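Local coordinates for protein alpha-galactosidase (Thermus thermophilus, PDB 6LCJ) that probably hydrolyses terminal alpha-linked galactose residues from galactosides, as a glycoside hydrolase family 36 enzyme that assembles into a hexamer, at residues 250-255 and 283-288; 326-331 and 347-352; 457-460 and 466-469. All blocks are in the same frame, centred on the assembly; numbering follows the deposited sequence.

Contact 1: residues 250-255 and 283-288; sequences PDWVLR and VEWAAD
The indole of Trp252 presents an edge to one face of the Trp285 indole, giving a T-shaped (edge-to-face) pair. The leading atom is CZ3 of Trp252, which stands over the five-membered ring of Trp285, 3.5 Å from its CG and set toward the rim of the indole. Beside it, CH2 of Trp252 lies 3.7 Å from CD1 of Trp285 and equally close to the CB of that residue, which lets the methylene share in the packing. The six-membered ring of Trp252 and the five-membered ring of Trp285 have centroids 4.9 Å apart, and their planes meet at 64°, short of a perfect T.

Backbones remain well apart: the closest CA atoms, those of Trp252 and Val283, are 10.1 Å from each other, and two long side chains bridge the gap. On helix 280-296, chi1 of Trp285 (174°) swings the indole out toward Trp252, and chi2 (92°) turns its face to it. Tryptophan suits both places because its indole is long enough to span the gap and offers both a broad face and a C-H edge. Leu245 of helix 244-248 touches both indoles, completing an apolar cluster within the crossover between barrel strands 229-234 and 298-303.

The segment 250-255 is closed on itself. Arg255 holds Pro250 O side-on with NE and NH2, both donors coming from the same face of the carbonyl, while its NH1 makes a salt bridge to Asp120 of the second subunit.

Between the two tryptophans the attraction is dispersion plus the mild pull of slightly positive ring C-H edges on an electron-rich indole face. Such an interaction is only weakly directional, so the loop is joined to the helix by shape and apolar burial, with just 99 Å² covered.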
loop_
_atom_site.group_PDB
_atom_site.type_symbol
_atom_site.label_atom_id
_atom_site.label_comp_id
_atom_site.label_asym_id
_atom_site.label_seq_id
_atom_site.Cartn_x
_atom_site.Cartn_y
_atom_site.Cartn_z
ATOM N N PRO E 250 28.331 10.707 -26.498
ATOM C CA PRO E 250 27.654 10.394 -25.221
ATOM C C PRO E 250 28.186 11.179 -24.037
ATOM O O PRO E 250 27.446 11.404 -23.073
ATOM C CB PRO E 250 27.925 8.891 -25.049
ATOM C CG PRO E 250 29.192 8.674 -25.804
ATOM C CD PRO E 250 29.024 9.523 -27.029
ATOM N N ASP E 251 29.463 11.572 -24.069
ATOM C CA ASP E 251 30.050 12.450 -23.063
ATOM C C ASP E 251 29.502 13.877 -23.113
ATOM O O ASP E 251 29.880 14.698 -22.270
ATOM C CB ASP E 251 31.571 12.483 -23.231
ATOM C CG ASP E 251 32.000 13.066 -24.567
ATOM O OD1 ASP E 251 31.535 12.566 -25.621
ATOM O OD2 ASP E 251 32.797 14.030 -24.557
ATOM N N TRP E 252 28.645 14.201 -24.075
ATOM C CA TRP E 252 28.019 15.516 -24.111
ATOM C C TRP E 252 26.637 15.548 -23.459
ATOM O O TRP E 252 26.114 16.640 -23.203
ATOM C CB TRP E 252 27.904 16.013 -25.555
ATOM C CG TRP E 252 29.192 16.563 -26.123
ATOM C CD1 TRP E 252 30.438 16.460 -25.583
ATOM C CD2 TRP E 252 29.341 17.309 -27.338
ATOM N NE1 TRP E 252 31.357 17.098 -26.382
ATOM C CE2 TRP E 252 30.710 17.624 -27.469
ATOM C CE3 TRP E 252 28.452 17.736 -28.328
ATOM C CZ2 TRP E 252 31.213 18.344 -28.550
ATOM C CZ3 TRP E 252 28.951 18.452 -29.400
ATOM C CH2 TRP E 252 30.323 18.750 -29.501
ATOM N N VAL E 253 26.043 14.393 -23.182
ATOM C CA VAL E 253 24.703 14.336 -22.616
ATOM C C VAL E 253 24.752 14.742 -21.148
ATOM O O VAL E 253 25.617 14.290 -20.395
ATOM C CB VAL E 253 24.113 12.931 -22.793
ATOM C CG1 VAL E 253 22.789 12.802 -22.051
ATOM C CG2 VAL E 253 23.954 12.640 -24.283
ATOM N N LEU E 254 23.836 15.620 -20.743
ATOM C CA LEU E 254 23.691 15.950 -19.330
ATOM C C LEU E 254 23.261 14.712 -18.552
ATOM O O LEU E 254 22.264 14.064 -18.897
ATOM C CB LEU E 254 22.678 17.068 -19.146
ATOM C CG LEU E 254 22.480 17.534 -17.705
ATOM C CD1 LEU E 254 23.774 18.099 -17.141
ATOM C CD2 LEU E 254 21.368 18.569 -17.672
ATOM N N ARG E 255 24.031 14.370 -17.515
ATOM C CA ARG E 255 23.822 13.145 -16.760
ATOM C C ARG E 255 23.660 13.463 -15.282
ATOM O O ARG E 255 24.150 14.482 -14.793
ATOM C CB ARG E 255 24.979 12.158 -16.975
ATOM C CG ARG E 255 24.918 11.485 -18.321
ATOM C CD ARG E 255 26.255 10.934 -18.795
ATOM N NE ARG E 255 26.174 10.512 -20.192
ATOM C CZ ARG E 255 25.534 9.421 -20.613
ATOM N NH1 ARG E 255 24.918 8.625 -19.756
ATOM N NH2 ARG E 255 25.506 9.126 -21.900
ATOM N N VAL E 283 29.273 24.057 -25.073
ATOM C CA VAL E 283 29.074 25.494 -25.253
ATOM C C VAL E 283 29.779 25.984 -26.508
ATOM O O VAL E 283 29.256 26.827 -27.243
ATOM C CB VAL E 283 29.572 26.253 -24.015
ATOM C CG1 VAL E 283 29.399 27.737 -24.215
ATOM C CG2 VAL E 283 28.847 25.772 -22.791
ATOM N N GLU E 284 30.993 25.489 -26.752
ATOM C CA GLU E 284 31.738 25.861 -27.951
ATOM C C GLU E 284 30.988 25.436 -29.206
ATOM O O GLU E 284 30.912 26.188 -30.187
ATOM C CB GLU E 284 33.117 25.210 -27.889
ATOM C CG GLU E 284 34.143 25.640 -28.903
ATOM C CD GLU E 284 35.478 24.932 -28.654
ATOM O OE1 GLU E 284 36.148 25.256 -27.637
ATOM O OE2 GLU E 284 35.837 24.033 -29.453
ATOM N N TRP E 285 30.425 24.226 -29.183
ATOM C CA TRP E 285 29.664 23.713 -30.315
ATOM C C TRP E 285 28.391 24.530 -30.540
ATOM O O TRP E 285 28.060 24.875 -31.683
ATOM C CB TRP E 285 29.369 22.235 -30.059
ATOM C CG TRP E 285 28.475 21.528 -31.014
ATOM C CD1 TRP E 285 28.853 20.818 -32.126
ATOM C CD2 TRP E 285 27.053 21.401 -30.921
ATOM N NE1 TRP E 285 27.746 20.276 -32.740
ATOM C CE2 TRP E 285 26.629 20.620 -32.020
ATOM C CE3 TRP E 285 26.095 21.876 -30.025
ATOM C CZ2 TRP E 285 25.285 20.313 -32.243
ATOM C CZ3 TRP E 285 24.760 21.558 -30.245
ATOM C CH2 TRP E 285 24.371 20.785 -31.339
ATOM N N ALA E 286 27.680 24.875 -29.462
ATOM C CA ALA E 286 26.464 25.670 -29.619
ATOM C C ALA E 286 26.789 27.077 -30.116
ATOM O O ALA E 286 26.072 27.620 -30.964
ATOM C CB ALA E 286 25.673 25.717 -28.306
ATOM N N ALA E 287 27.874 27.677 -29.613
ATOM C CA ALA E 287 28.332 28.944 -30.177
ATOM C C ALA E 287 28.692 28.806 -31.657
ATOM O O ALA E 287 28.481 29.742 -32.432
ATOM C CB ALA E 287 29.517 29.485 -29.379
ATOM N N ASP E 288 29.212 27.654 -32.076
ATOM C CA ASP E 288 29.473 27.451 -33.496
ATOM C C ASP E 288 28.196 27.330 -34.308
ATOM O O ASP E 288 28.237 27.547 -35.523
ATOM C CB ASP E 288 30.322 26.202 -33.721
ATOM C CG ASP E 288 31.742 26.382 -33.262
ATOM O OD1 ASP E 288 32.102 27.514 -32.852
ATOM O OD2 ASP E 288 32.502 25.390 -33.308
#

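Contact 2: residues 326-331 and 347-352; sequences RLREAA and LGLADG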
loop_
_atom_site.group_PDB
_atom_site.type_symbol
_atom_site.label_atom_id
_atom_site.label_comp_id
_atom_site.label_asym_id
_atom_site.label_seq_id
_atom_site.Cartn_x
_atom_site.Cartn_y
_atom_site.Cartn_z
ATOM N N ARG E 326 28.392 33.135 -23.715
ATOM C CA ARG E 326 29.248 32.801 -24.838
ATOM C C ARG E 326 28.472 32.885 -26.144
ATOM O O ARG E 326 28.992 33.361 -27.159
ATOM C CB ARG E 326 29.857 31.409 -24.625
ATOM C CG ARG E 326 30.573 30.822 -25.839
ATOM C CD ARG E 326 31.932 31.511 -26.165
ATOM N NE ARG E 326 32.363 31.214 -27.540
ATOM C CZ ARG E 326 32.555 32.134 -28.485
ATOM N NH1 ARG E 326 32.370 33.422 -28.210
ATOM N NH2 ARG E 326 32.912 31.764 -29.709
ATOM N N LEU E 327 27.218 32.441 -26.133
ATOM C CA LEU E 327 26.395 32.553 -27.330
ATOM C C LEU E 327 26.042 34.008 -27.609
ATOM O O LEU E 327 25.852 34.389 -28.769
ATOM C CB LEU E 327 25.131 31.710 -27.174
ATOM C CG LEU E 327 25.168 30.252 -27.601
ATOM C CD1 LEU E 327 26.258 29.532 -26.867
ATOM C CD2 LEU E 327 23.821 29.593 -27.331
ATOM N N ARG E 328 25.958 34.830 -26.562
ATOM C CA ARG E 328 25.745 36.256 -26.757
ATOM C C ARG E 328 26.913 36.876 -27.510
ATOM O O ARG E 328 26.714 37.639 -28.459
ATOM C CB ARG E 328 25.532 36.955 -25.411
ATOM C CG ARG E 328 25.505 38.501 -25.481
ATOM C CD ARG E 328 24.180 39.071 -26.021
ATOM N NE ARG E 328 24.142 39.115 -27.484
ATOM C CZ ARG E 328 23.045 39.323 -28.210
ATOM N NH1 ARG E 328 21.869 39.492 -27.625
ATOM N NH2 ARG E 328 23.122 39.357 -29.532
ATOM N N GLU E 329 28.144 36.540 -27.104
ATOM C CA GLU E 329 29.330 37.086 -27.756
ATOM C C GLU E 329 29.499 36.521 -29.155
ATOM O O GLU E 329 29.895 37.243 -30.075
ATOM C CB GLU E 329 30.570 36.804 -26.917
ATOM C CG GLU E 329 30.713 37.723 -25.724
ATOM C CD GLU E 329 31.164 39.141 -26.111
ATOM O OE1 GLU E 329 31.361 39.423 -27.315
ATOM O OE2 GLU E 329 31.318 39.983 -25.202
ATOM N N ALA E 330 29.198 35.238 -29.341
ATOM C CA ALA E 330 29.321 34.654 -30.670
ATOM C C ALA E 330 28.344 35.284 -31.651
ATOM O O ALA E 330 28.607 35.304 -32.860
ATOM C CB ALA E 330 29.117 33.143 -30.610
ATOM N N ALA E 331 27.219 35.806 -31.153
ATOM C CA ALA E 331 26.195 36.404 -32.002
ATOM C C ALA E 331 26.454 37.873 -32.282
ATOM O O ALA E 331 25.844 38.438 -33.200
ATOM C CB ALA E 331 24.810 36.246 -31.364
ATOM N N LEU E 347 18.007 37.807 -18.515
ATOM C CA LEU E 347 18.007 39.256 -18.659
ATOM C C LEU E 347 19.428 39.779 -18.857
ATOM O O LEU E 347 20.380 39.302 -18.229
ATOM C CB LEU E 347 17.366 39.898 -17.435
ATOM C CG LEU E 347 15.893 39.567 -17.183
ATOM C CD1 LEU E 347 15.364 40.245 -15.904
ATOM C CD2 LEU E 347 15.062 39.962 -18.403
ATOM N N GLY E 348 19.568 40.764 -19.745
ATOM C CA GLY E 348 20.858 41.296 -20.106
ATOM C C GLY E 348 21.520 40.606 -21.278
ATOM O O GLY E 348 22.413 41.189 -21.891
ATOM N N LEU E 349 21.121 39.381 -21.601
ATOM C CA LEU E 349 21.650 38.653 -22.746
ATOM C C LEU E 349 20.667 38.618 -23.910
ATOM O O LEU E 349 21.055 38.877 -25.055
ATOM C CB LEU E 349 22.018 37.225 -22.335
ATOM C CG LEU E 349 23.063 37.122 -21.226
ATOM C CD1 LEU E 349 23.181 35.702 -20.729
ATOM C CD2 LEU E 349 24.431 37.673 -21.700
ATOM N N ALA E 350 19.397 38.306 -23.648
ATOM C CA ALA E 350 18.400 38.286 -24.709
ATOM C C ALA E 350 18.066 39.698 -25.175
ATOM O O ALA E 350 18.034 40.641 -24.380
ATOM C CB ALA E 350 17.120 37.590 -24.237
ATOM N N ASP E 351 17.812 39.836 -26.476
ATOM C CA ASP E 351 17.182 41.037 -27.014
ATOM C C ASP E 351 15.667 40.947 -26.912
ATOM O O ASP E 351 15.006 41.919 -26.532
ATOM C CB ASP E 351 17.580 41.245 -28.479
ATOM C CG ASP E 351 19.082 41.279 -28.672
ATOM O OD1 ASP E 351 19.688 42.269 -28.240
ATOM O OD2 ASP E 351 19.654 40.312 -29.235
ATOM N N GLY E 352 15.116 39.787 -27.245
ATOM C CA GLY E 352 13.708 39.513 -27.050
ATOM C C GLY E 352 13.543 38.252 -26.221
ATOM O O GLY E 352 14.344 37.311 -26.321
#
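Arg328 NH1 grips two acceptors of the loop before strand 352-354: Leu349 O at 2.8 Å and Asp351 OD2 at 2.9 Å. Both acceptors lie near the guanidinium plane, at its edge. The carbonyl of Leu349 is met almost head-on, with a C=O...N angle of 179°, whereas the carboxylate is met from above its own plane, although the N-H points straight at OD2 (168°). That second bond is also a salt bridge.

Bends at chi2 and chi3 fold the arginine back so that NH1 can reach the loop; meanwhile its aliphatic root packs on Leu349, CB lying 3.9 Å from CD2 of the leucine. Arginine thus supplies apolar and ionic contacts together in a buried place. NH2 turns to Ala334 O, so the guanidinium also ties in the turn that follows its helix. Asp351 OD1 takes Ser156 OG and Arg154 NE, and OD2 also accepts from Leu336 N; two nearby arginines would probably stabilise the carboxylate as an anion.

Helix 317-331 is thereby fastened to the start of strand 352-354, between strands 335-338 and 398-400, while Arg326 and Ala330 pack on helix 280-296.

Contact 3: residues 457-460 and 466-469; sequences PVRR and FRVG
Val458 with Val468, Arg460 with Phe466 and Arg459 with Arg467 lie side by side across the hairpin of strands 458-462 and 465-468, the two members of each pair pointing the same way. Val458 and Val468 form a non-hydrogen-bonded pair whose methyls mesh, Val458 CG1 being 3.6 Å from Val468 CG2. On that same face, Arg460 runs alongside Phe466. Its chain is extended from CG to NE, which carries it across the ring: CG sits over one face, 3.8 Å from the centroid, in a CH-pi contact, and the guanidinium continues past the rim, with one of its faces over Phe466 CZ. The guanidinium and ring planes are inclined by 29°. Arginine suits this place because its methylenes cover the aromatic while its polar end goes on to other acceptors: NH2 bonds to Pro463 O and Leu388 O, and NE to Gly462 O.

The other face carries Arg459 and Arg467, a hydrogen-bonded pair. Both chains bend at chi3, bringing NH2 of Arg459 within 3.3 Å of NH2 of Arg467, with the planes turned 63° apart.

The strands run antiparallel at 169°. Arg459 N donates to Arg467 O at 2.9 Å, and Arg467 N returns to Arg459 O at 2.7 Å. Beyond them Gly469 N bonds to Pro457 O, where a positive phi suits glycine and lets the chain turn toward strand 471-474.

The chemistry differs by face. Val458, Val468 and Phe466 are pressed against helix 415-428, with Phe427 making an edge-to-face pair with Phe466, so apolar burial seats the hairpin. The two guanidinium groups, meeting at their edges, are both donors and cannot bond to each other; solvent probably screens their repulsion, since Arg459 is exposed, and Arg467 NH1 also has a long, weak ion pair with Glu470.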
loop_
_atom_site.group_PDB
_atom_site.type_symbol
_atom_site.label_atom_id
_atom_site.label_comp_id
_atom_site.label_asym_id
_atom_site.label_seq_id
_atom_site.Cartn_x
_atom_site.Cartn_y
_atom_site.Cartn_z
ATOM N N PRO E 457 -0.980 54.072 -29.491
ATOM C CA PRO E 457 -0.649 54.269 -28.074
ATOM C C PRO E 457 -1.489 53.379 -27.168
ATOM O O PRO E 457 -2.717 53.323 -27.285
ATOM C CB PRO E 457 -0.942 55.757 -27.835
ATOM C CG PRO E 457 -1.710 56.227 -29.054
ATOM C CD PRO E 457 -1.281 55.343 -30.178
ATOM N N VAL E 458 -0.809 52.666 -26.269
ATOM C CA VAL E 458 -1.456 51.838 -25.260
ATOM C C VAL E 458 -1.024 52.335 -23.891
ATOM O O VAL E 458 0.128 52.744 -23.697
ATOM C CB VAL E 458 -1.132 50.336 -25.427
ATOM C CG1 VAL E 458 -2.032 49.487 -24.528
ATOM C CG2 VAL E 458 -1.331 49.910 -26.858
ATOM N N ARG E 459 -1.955 52.310 -22.948
ATOM C CA ARG E 459 -1.708 52.760 -21.592
ATOM C C ARG E 459 -2.328 51.737 -20.661
ATOM O O ARG E 459 -3.388 51.183 -20.967
ATOM C CB ARG E 459 -2.305 54.160 -21.366
ATOM C CG ARG E 459 -2.574 54.519 -19.913
ATOM C CD ARG E 459 -2.479 56.020 -19.703
ATOM N NE ARG E 459 -3.152 56.749 -20.777
ATOM C CZ ARG E 459 -4.451 57.044 -20.783
ATOM N NH1 ARG E 459 -5.224 56.673 -19.766
ATOM N NH2 ARG E 459 -4.980 57.710 -21.806
ATOM N N ARG E 460 -1.669 51.464 -19.538
ATOM C CA ARG E 460 -2.224 50.541 -18.556
ATOM C C ARG E 460 -3.031 51.303 -17.515
ATOM O O ARG E 460 -2.527 52.241 -16.890
ATOM C CB ARG E 460 -1.131 49.726 -17.869
ATOM C CG ARG E 460 -1.553 48.280 -17.597
ATOM C CD ARG E 460 -0.431 47.473 -16.966
ATOM N NE ARG E 460 -0.851 46.107 -16.693
ATOM C CZ ARG E 460 -0.015 45.072 -16.658
ATOM N NH1 ARG E 460 1.279 45.270 -16.880
ATOM N NH2 ARG E 460 -0.468 43.842 -16.411
ATOM N N PHE E 466 -6.257 47.782 -20.052
ATOM C CA PHE E 466 -5.441 48.655 -20.869
ATOM C C PHE E 466 -6.354 49.562 -21.672
ATOM O O PHE E 466 -7.539 49.273 -21.872
ATOM C CB PHE E 466 -4.529 47.855 -21.802
ATOM C CG PHE E 466 -3.597 46.928 -21.078
ATOM C CD1 PHE E 466 -4.079 45.794 -20.440
ATOM C CD2 PHE E 466 -2.242 47.192 -21.031
ATOM C CE1 PHE E 466 -3.233 44.953 -19.758
ATOM C CE2 PHE E 466 -1.389 46.342 -20.362
ATOM C CZ PHE E 466 -1.885 45.224 -19.719
ATOM N N ARG E 467 -5.799 50.680 -22.100
ATOM C CA ARG E 467 -6.448 51.544 -23.068
ATOM C C ARG E 467 -5.581 51.517 -24.312
ATOM O O ARG E 467 -4.459 52.031 -24.302
ATOM C CB ARG E 467 -6.632 52.961 -22.532
ATOM C CG ARG E 467 -7.871 53.636 -23.099
ATOM C CD ARG E 467 -8.386 54.759 -22.207
ATOM N NE ARG E 467 -7.806 56.056 -22.562
ATOM C CZ ARG E 467 -8.064 56.712 -23.692
ATOM N NH1 ARG E 467 -8.896 56.199 -24.596
ATOM N NH2 ARG E 467 -7.492 57.890 -23.920
ATOM N N VAL E 468 -6.094 50.886 -25.366
ATOM C CA VAL E 468 -5.398 50.731 -26.640
ATOM C C VAL E 468 -6.033 51.704 -27.617
ATOM O O VAL E 468 -7.231 51.597 -27.914
ATOM C CB VAL E 468 -5.475 49.286 -27.163
ATOM C CG1 VAL E 468 -4.611 49.117 -28.408
ATOM C CG2 VAL E 468 -5.052 48.298 -26.082
ATOM N N GLY E 469 -5.231 52.649 -28.117
ATOM C CA GLY E 469 -5.770 53.826 -28.774
ATOM C C GLY E 469 -6.852 54.442 -27.909
ATOM O O GLY E 469 -6.596 54.818 -26.760
#

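In the fold
Contacts 1 and 2 are neighbours, with centres about 18 Å apart, joined where helices 280-296 and 317-331 pack together: Val283 CG1 lies 3.7 Å from Arg326 CG. Both belong to the eight-stranded beta/alpha barrel. Contact 1 lies on the periphery, where its loop also meets a second subunit, while contact 2 is buried at the N-terminal end of strand 352-354. In barrel enzymes the active site lies at the C-terminal ends of the strands, so contact 2 is probably on the far side from it. Contact 3, in the small C-terminal sheet, is about 30 Å from contact 2 and about 45 Å from contact 1 between centres, across the chain's centre from contact 1.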